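Local coordinates for rhodanese-like domain-containing protein (PDB 2HHG), which is of unproven function but may act as a thiosulfate-cyanide sulfurtransferase, passing sulfur between small molecules, at residues Asp44-Arg49 with Tyr92-Leu97. Residues are numbered along the deposited sequence; the frame is centred on the assembly and turned at random.
Sequences DIRDPR and YCAGGL. With PO4 (phosphate ion), chain B.
Tyr92 lays its ring against Asp44 where two neighbouring parallel strands end side by side. The CA of Asp44 sits over one face of the ring, 4.0 Å from the centroid, a CH-pi contact, while its carboxylate plane is turned 36° from the ring. With chi1 at 78°, Tyr92 CG lies between its own backbone N and carbonyl carbon, which swings the ring across to Asp44 and brings OH to 2.7 Å from Asp44 OD2. The hydroxyl is hydrogen-bonded to Ile57 N and Ser60 OG, so tyrosine supplies both a flat face and a polar end. In the rhodanese fold the loop after this strand begins with the cysteine that is usually the active-site residue; here Cys93 SG lies 3.6 Å from O2 of a phosphate ion, probably from the crystallisation liquor. Leu97 N (2.8 Å to phosphate O1), Arg98 N and, weakly, Gly95 N donate to it. Arg46 grips the Asp44 carboxylate side-on: its NE meets OD1 at 2.9 Å and its NH2 meets OD2 at 2.7 Å, both on the syn side. The short aspartate also offers OD1, on its anti side, to Arg46 N, closing an Asx turn. Arginine suits its position because its aliphatic part lies along the backbone of 92-97, CG 3.7 Å from Cys93 CA, before the guanidinium turns back to the acid. With an alanine in place of Asp44 the carboxylate is gone, which would probably leave Arg46 without this anionic mate, though still with Gly55 O and the Phe121 ring, and undo the turn. The strand pairing ends with the nearly straight bond from Ile45 N to Tyr92 O, 3.0 Å, and beside it Ile45 CG1 packs on Cys93 CB.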
loop_
_atom_site.group_PDB
_atom_site.type_symbol
_atom_site.label_atom_id
_atom_site.label_comp_id
_atom_site.label_asym_id
_atom_site.label_seq_id
_atom_site.Cartn_x
_atom_site.Cartn_y
_atom_site.Cartn_z
ATOM N N ASP A 44 4.171 0.218 3.999
ATOM C CA ASP A 44 3.274 1.109 4.725
ATOM C C ASP A 44 3.333 2.485 4.080
ATOM O O ASP A 44 4.375 3.123 4.097
ATOM C CB ASP A 44 3.775 1.191 6.168
ATOM C CG ASP A 44 2.820 1.904 7.116
ATOM O OD1 ASP A 44 1.954 2.688 6.685
ATOM O OD2 ASP A 44 2.982 1.672 8.337
ATOM N N ILE A 45 2.218 2.937 3.521
ATOM C CA ILE A 45 2.204 4.208 2.800
ATOM C C ILE A 45 1.599 5.364 3.601
ATOM O O ILE A 45 1.405 6.461 3.063
ATOM C CB ILE A 45 1.517 4.077 1.429
ATOM C CG1 ILE A 45 0.009 3.845 1.593
ATOM C CG2 ILE A 45 2.203 2.993 0.601
ATOM C CD1 ILE A 45 -0.760 3.797 0.297
ATOM N N ARG A 46 1.334 5.127 4.885
ATOM C CA ARG A 46 0.723 6.139 5.748
ATOM C C ARG A 46 1.648 7.304 6.076
ATOM O O ARG A 46 2.869 7.201 5.996
ATOM C CB ARG A 46 0.239 5.502 7.049
ATOM C CG ARG A 46 -0.926 4.539 6.851
ATOM C CD ARG A 46 -1.304 3.858 8.141
ATOM N NE ARG A 46 -0.197 3.047 8.625
ATOM C CZ ARG A 46 -0.056 2.624 9.875
ATOM N NH1 ARG A 46 -0.971 2.913 10.791
ATOM N NH2 ARG A 46 0.999 1.895 10.198
ATOM N N ASP A 47 1.034 8.418 6.452
ATOM C CA ASP A 47 1.757 9.542 7.010
ATOM C C ASP A 47 2.404 9.078 8.329
ATOM O O ASP A 47 1.807 8.288 9.073
ATOM C CB ASP A 47 0.766 10.688 7.236
ATOM C CG ASP A 47 1.419 11.941 7.780
ATOM O OD1 ASP A 47 1.746 11.984 8.981
ATOM O OD2 ASP A 47 1.588 12.909 7.009
ATOM N N PRO A 48 3.630 9.549 8.628
ATOM C CA PRO A 48 4.312 9.116 9.855
ATOM C C PRO A 48 3.526 9.397 11.140
ATOM O O PRO A 48 3.714 8.703 12.143
ATOM C CB PRO A 48 5.616 9.929 9.833
ATOM C CG PRO A 48 5.329 11.089 8.935
ATOM C CD PRO A 48 4.452 10.515 7.877
ATOM N N ARG A 49 2.645 10.392 11.115
ATOM C CA ARG A 49 1.847 10.726 12.290
ATOM C C ARG A 49 0.744 9.691 12.543
ATOM O O ARG A 49 0.376 9.426 13.689
ATOM C CB ARG A 49 1.280 12.138 12.156
ATOM C CG ARG A 49 2.353 13.216 12.142
ATOM C CD ARG A 49 1.826 14.562 11.672
ATOM N NE ARG A 49 1.516 14.545 10.246
ATOM C CZ ARG A 49 1.161 15.612 9.537
ATOM N NH1 ARG A 49 1.077 16.807 10.113
ATOM N NH2 ARG A 49 0.911 15.482 8.243
ATOM N N TYR A 92 -0.133 -1.076 2.176
ATOM C CA TYR A 92 -1.235 -0.839 3.106
ATOM C C TYR A 92 -1.279 0.586 3.620
ATOM O O TYR A 92 -0.260 1.264 3.721
ATOM C CB TYR A 92 -1.251 -1.847 4.265
ATOM C CG TYR A 92 -0.256 -1.592 5.371
ATOM C CD1 TYR A 92 -0.642 -0.947 6.544
ATOM C CD2 TYR A 92 1.057 -2.036 5.266
ATOM C CE1 TYR A 92 0.270 -0.724 7.576
ATOM C CE2 TYR A 92 1.972 -1.825 6.297
ATOM C CZ TYR A 92 1.565 -1.180 7.448
ATOM O OH TYR A 92 2.466 -0.983 8.474
ATOM N N CYS A 93 -2.490 1.023 3.931
ATOM C CA CYS A 93 -2.723 2.340 4.498
ATOM C C CYS A 93 -3.643 2.152 5.704
ATOM O O CYS A 93 -3.716 1.048 6.249
ATOM C CB CYS A 93 -3.326 3.285 3.449
ATOM S SG CYS A 93 -4.905 2.725 2.731
ATOM N N ALA A 94 -4.341 3.201 6.136
ATOM C CA ALA A 94 -5.216 3.082 7.307
ATOM C C ALA A 94 -6.513 2.313 7.053
ATOM O O ALA A 94 -6.963 1.553 7.919
ATOM C CB ALA A 94 -5.519 4.461 7.898
ATOM N N GLY A 95 -7.111 2.494 5.881
ATOM C CA GLY A 95 -8.431 1.927 5.602
ATOM C C GLY A 95 -8.584 1.191 4.287
ATOM O O GLY A 95 -9.671 0.701 3.975
ATOM N N GLY A 96 -7.505 1.101 3.516
ATOM C CA GLY A 96 -7.513 0.340 2.269
ATOM C C GLY A 96 -7.645 1.151 0.989
ATOM O O GLY A 96 -7.437 0.622 -0.104
ATOM N N LEU A 97 -7.961 2.439 1.101
ATOM C CA LEU A 97 -8.258 3.241 -0.089
ATOM C C LEU A 97 -7.007 3.795 -0.765
ATOM O O LEU A 97 -6.775 3.516 -1.940
ATOM C CB LEU A 97 -9.284 4.340 0.213
ATOM C CG LEU A 97 -10.602 3.872 0.851
ATOM C CD1 LEU A 97 -11.592 5.020 0.953
ATOM C CD2 LEU A 97 -11.234 2.693 0.110
HETATM P P PO4 B . -7.637 5.392 3.654
HETATM O O1 PO4 B . -8.381 4.134 3.352
HETATM O O2 PO4 B . -6.777 5.789 2.499
HETATM O O3 PO4 B . -8.674 6.475 3.910
HETATM O O4 PO4 B . -6.799 5.228 4.891
#